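Local coordinates for protein putative secreted endoglycosylceramidase (Rhodococcus hoagii, PDB 6JYZ) that probably hydrolyses O-glycosyl bonds as a secreted endogalactosylceramidase, releasing the sugar from galactosylceramide-type glycolipids, at residues P223-R228 with S265-A270; P291-Q296 with D309-A314. All blocks are in the same frame, centred on the assembly; numbering follows the deposited sequence.

Contact 1. Residues P223-R228 with S265-A270; sequences PNPGLR and SALWSA
P223 and A266 are joined by the one hydrogen bond that crosses this contact, from A266 N to P223 O at 2.9 Å. The N-H points nearly straight at the oxygen (161°) but comes from above the carbonyl plane, about 40° out of it. S265 CA also lies 3.2 Å from P223 O, a bent CA-H...O contact, so one carbonyl meets two consecutive residues of the other loop. This is the tighter part, where P223 and S265 are buried. P223 lies against I237 and Y241 of helix 230-251, and S265 also touches I237. The S265 hydroxyl is turned back over its own loop, chi1 92° lying well off a staggered value, and there it accepts L267 N in a capping bond of 2.9 Å to S265 OG. D274 is a further partner of that hydroxyl, so S265 OG has two polar partners at the start of the turn.

The other half is looser and partly exposed. P225 offers just the CG corner of its ring, which meets the branch point and one methyl of L267: P225 CG to L267 CD1 is 3.9 Å, with the two side chains running at a slant to each other. A PE4 molecule, probably from the crystallisation liquor, lies about 4 Å from the L267 side chain. Beyond P225 the loop turns away in a type II' beta turn to R228. P223 ends the Asn-Glu-Pro sequence that marks glycosyl hydrolase family 5, and the contact joins two neighbouring loops that follow parallel strands 214-218 and 259-262 of the barrel, as expected of this (beta/alpha)8 fold.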
# COMPACT_ATOMS: atom_id res chain seq x y z
N PRO A 223 5.50 9.60 -4.49
CA PRO A 223 6.36 10.34 -5.42
C PRO A 223 6.98 11.55 -4.73
O PRO A 223 6.26 12.33 -4.10
CB PRO A 223 5.42 10.74 -6.55
CG PRO A 223 4.30 9.75 -6.46
CD PRO A 223 4.13 9.43 -4.98
N ASN A 224 8.30 11.70 -4.82
CA ASN A 224 8.89 12.83 -4.14
C ASN A 224 8.67 14.13 -4.94
O ASN A 224 8.46 14.08 -6.17
CB ASN A 224 10.39 12.63 -3.91
CG ASN A 224 10.75 11.57 -2.89
OD1 ASN A 224 9.90 10.63 -2.49
ND2 ASN A 224 11.95 11.56 -2.44
N PRO A 225 8.76 15.32 -4.33
CA PRO A 225 8.59 16.56 -5.08
C PRO A 225 9.62 16.81 -6.18
O PRO A 225 9.38 17.62 -7.06
CB PRO A 225 8.64 17.63 -3.97
CG PRO A 225 8.18 16.92 -2.74
CD PRO A 225 8.77 15.53 -2.88
N GLY A 226 10.78 16.13 -6.10
CA GLY A 226 11.86 16.52 -7.01
C GLY A 226 12.41 17.89 -6.59
O GLY A 226 12.73 18.12 -5.43
N LEU A 227 12.58 18.72 -7.60
CA LEU A 227 13.06 20.09 -7.38
C LEU A 227 11.94 21.10 -7.46
O LEU A 227 12.16 22.27 -7.80
CB LEU A 227 14.22 20.43 -8.33
CG LEU A 227 15.46 19.54 -8.13
CD1 LEU A 227 16.50 19.85 -9.21
CD2 LEU A 227 16.07 19.72 -6.77
N ARG A 228 10.72 20.67 -7.16
CA ARG A 228 9.56 21.55 -7.20
C ARG A 228 8.93 21.71 -5.84
O ARG A 228 9.08 20.89 -4.96
CB ARG A 228 8.55 21.01 -8.23
CG ARG A 228 9.11 21.03 -9.64
CD ARG A 228 9.43 22.43 -10.20
NE ARG A 228 10.00 22.36 -11.54
CZ ARG A 228 11.28 22.29 -11.79
NH1 ARG A 228 12.18 22.27 -10.84
NH2 ARG A 228 11.63 22.22 -13.10
N SER A 265 2.00 13.57 -3.35
CA SER A 265 3.43 13.48 -3.12
C SER A 265 3.70 12.90 -1.73
O SER A 265 2.83 12.87 -0.83
CB SER A 265 4.19 14.79 -3.26
OG SER A 265 4.29 15.48 -2.00
N ALA A 266 4.94 12.47 -1.54
CA ALA A 266 5.43 11.99 -0.25
C ALA A 266 5.19 12.99 0.88
O ALA A 266 5.21 12.57 2.04
CB ALA A 266 6.93 11.73 -0.38
N LEU A 267 5.05 14.28 0.58
CA LEU A 267 4.79 15.23 1.66
C LEU A 267 3.56 14.87 2.44
O LEU A 267 3.49 15.17 3.65
CB LEU A 267 4.67 16.66 1.11
CG LEU A 267 5.96 17.15 0.46
CD1 LEU A 267 5.68 18.51 -0.21
CD2 LEU A 267 7.12 17.27 1.41
N TRP A 268 2.53 14.26 1.85
CA TRP A 268 1.34 13.90 2.64
C TRP A 268 1.72 12.98 3.77
O TRP A 268 1.13 13.07 4.87
CB TRP A 268 0.32 13.20 1.71
CG TRP A 268 -1.05 13.09 2.35
CD1 TRP A 268 -1.41 12.33 3.44
CD2 TRP A 268 -2.23 13.78 1.93
NE1 TRP A 268 -2.76 12.53 3.72
CE2 TRP A 268 -3.27 13.41 2.82
CE3 TRP A 268 -2.53 14.63 0.88
CZ2 TRP A 268 -4.58 13.90 2.68
CZ3 TRP A 268 -3.83 15.13 0.73
CH2 TRP A 268 -4.83 14.77 1.64
N SER A 269 2.70 12.11 3.57
CA SER A 269 3.12 11.18 4.61
C SER A 269 3.83 11.83 5.77
O SER A 269 4.08 11.11 6.78
CB SER A 269 4.04 10.11 4.04
OG SER A 269 3.32 9.40 3.06
N ALA A 270 4.23 13.10 5.65
CA ALA A 270 4.86 13.83 6.76
C ALA A 270 3.97 14.92 7.33
O ALA A 270 4.24 15.39 8.45
CB ALA A 270 6.15 14.45 6.23

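Contact 2. Residues P291-Q296 with D309-A314; sequences PHLYSQ and DGFRIA
L293, P291 and S295 form a buried, mainly apolar contact with one side of helix 307-321, where the loop leaving barrel strand 287-289 lies across the helix that follows it. No hydrogen bond crosses it; the contacts are van der Waals. L293 sits in the middle and divides its two methyls between two neighbours. CD1 stands over the centre of the F311 ring, a CH-pi contact in which L293 CD1 is 3.9 Å from the ring centroid and just 7° off the normal. The two side chains meet at about a right angle, so a methyl rather than the length of the leucine covers that face. L293 points toward the helix from CB onward, and its extended second torsion (chi2 -174°) sends CD1 out to the ring. The other methyl packs on A314, L293 CD2 to A314 CB being 3.8 Å. A314 CB is shared, since P291 CG touches it too at 3.9 Å. The two backbones are closest at S295 and G310, whose CA atoms are 6.0 Å apart, and S295 OG rests over G310 CA at 4.1 Å.

L293 is the centre of an inverse gamma turn, and T327 binds P291 O and, weakly, L293 N, tying the loop to strand 326-330. Helix 336-353 packs on the same cluster: F346 touches L293 and meets the F311 ring edge-to-face, while A349 and M350 also pack on F311. Helix 268-271 lies alongside as well, so the contact sits among that short helix, helix 336-353 and strand 326-330.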
# COMPACT_ATOMS: atom_id res chain seq x y z
N PRO A 291 -3.66 8.54 -0.31
CA PRO A 291 -2.70 9.14 0.62
C PRO A 291 -2.37 8.14 1.72
O PRO A 291 -3.14 7.20 1.98
CB PRO A 291 -3.48 10.33 1.19
CG PRO A 291 -4.91 9.81 1.24
CD PRO A 291 -5.04 9.01 -0.06
N HIS A 292 -1.20 8.30 2.30
CA HIS A 292 -0.73 7.49 3.41
C HIS A 292 -0.99 8.24 4.70
O HIS A 292 -0.51 9.36 4.90
CB HIS A 292 0.76 7.11 3.27
CG HIS A 292 0.97 6.35 1.99
ND1 HIS A 292 2.24 6.06 1.52
CD2 HIS A 292 0.07 5.79 1.12
CE1 HIS A 292 2.10 5.33 0.39
NE2 HIS A 292 0.81 5.16 0.11
N LEU A 293 -1.84 7.63 5.53
CA LEU A 293 -2.42 8.37 6.70
C LEU A 293 -1.58 8.18 7.94
O LEU A 293 -1.87 7.32 8.79
CB LEU A 293 -3.86 7.92 6.92
CG LEU A 293 -4.79 8.10 5.73
CD1 LEU A 293 -6.25 7.74 6.10
CD2 LEU A 293 -4.80 9.54 5.23
N TYR A 294 -0.51 8.96 8.04
CA TYR A 294 0.49 8.83 9.09
C TYR A 294 0.34 9.88 10.20
O TYR A 294 1.23 9.96 11.06
CB TYR A 294 1.91 8.86 8.49
CG TYR A 294 2.33 7.53 7.87
CD1 TYR A 294 2.39 6.35 8.60
CD2 TYR A 294 2.68 7.42 6.54
CE1 TYR A 294 2.86 5.15 8.07
CE2 TYR A 294 3.17 6.25 5.97
CZ TYR A 294 3.24 5.12 6.74
OH TYR A 294 3.74 3.91 6.30
N SER A 295 -0.78 10.61 10.23
CA SER A 295 -1.02 11.58 11.31
C SER A 295 -0.97 10.89 12.67
O SER A 295 -1.55 9.82 12.88
CB SER A 295 -2.27 12.32 11.11
OG SER A 295 -2.26 13.07 9.89
N GLN A 296 -0.25 11.53 13.58
CA GLN A 296 -0.03 11.08 14.97
C GLN A 296 0.77 9.79 15.00
O GLN A 296 0.84 9.12 16.07
CB GLN A 296 -1.30 11.02 15.82
CG GLN A 296 -1.94 12.36 15.85
CD GLN A 296 -2.98 12.49 16.93
OE1 GLN A 296 -4.12 12.03 16.84
NE2 GLN A 296 -2.60 13.19 17.99
N ASP A 309 -8.78 13.92 12.20
CA ASP A 309 -8.75 14.99 11.21
C ASP A 309 -7.98 14.57 9.95
O ASP A 309 -8.33 15.02 8.89
CB ASP A 309 -8.18 16.29 11.81
CG ASP A 309 -9.30 17.03 12.63
OD1 ASP A 309 -10.53 16.80 12.39
OD2 ASP A 309 -8.92 17.82 13.43
N GLY A 310 -6.96 13.76 10.11
CA GLY A 310 -6.25 13.24 8.92
C GLY A 310 -7.20 12.48 8.00
O GLY A 310 -7.14 12.61 6.78
N PHE A 311 -8.13 11.69 8.60
CA PHE A 311 -9.14 11.04 7.77
C PHE A 311 -10.08 12.06 7.12
O PHE A 311 -10.39 11.96 5.95
CB PHE A 311 -10.02 10.08 8.58
CG PHE A 311 -9.41 8.71 8.76
CD1 PHE A 311 -8.40 8.48 9.67
CD2 PHE A 311 -9.86 7.63 7.99
CE1 PHE A 311 -7.85 7.21 9.84
CE2 PHE A 311 -9.30 6.36 8.18
CZ PHE A 311 -8.33 6.15 9.10
N ARG A 312 -10.53 13.07 7.87
CA ARG A 312 -11.45 14.04 7.29
C ARG A 312 -10.81 14.78 6.10
O ARG A 312 -11.48 14.99 5.09
CB ARG A 312 -11.92 15.10 8.34
CG ARG A 312 -12.87 14.40 9.34
CD ARG A 312 -13.36 15.48 10.35
NE ARG A 312 -14.09 14.78 11.41
CZ ARG A 312 -13.63 14.45 12.62
NH1 ARG A 312 -12.43 14.84 13.04
NH2 ARG A 312 -14.46 13.81 13.44
N ILE A 313 -9.52 15.11 6.21
CA ILE A 313 -8.84 15.78 5.11
C ILE A 313 -8.77 14.86 3.90
O ILE A 313 -9.05 15.25 2.78
CB ILE A 313 -7.44 16.19 5.59
CG1 ILE A 313 -7.53 17.26 6.69
CG2 ILE A 313 -6.64 16.71 4.40
CD1 ILE A 313 -6.21 17.50 7.44
N ALA A 314 -8.40 13.59 4.14
CA ALA A 314 -8.28 12.64 3.04
C ALA A 314 -9.62 12.36 2.37
O ALA A 314 -9.71 12.22 1.16
CB ALA A 314 -7.67 11.35 3.55

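Overall arrangement
Contact 1 closes before contact 2 opens along the chain, and their centres are about 15 Å apart. Both belong to the glycosyl hydrolase family 5 barrel, with three of the four segments following parallel strands 214-218, 259-262 and 287-289 and the fourth in helix 307-321. Helix 268-271 connects them: W268 packs from contact 1 against the 291-296 loop, with W268 NE1 3.4 Å from P291 CB, and continues onto I313, A314 and A317 of helix 307-321. S269 and H292, one from each contact, both hydrogen-bond to E222 OE2 of the Asn-Glu-Pro sequence. Two successive loops thus each give a hydrogen bond to that glutamate, probably near the active site.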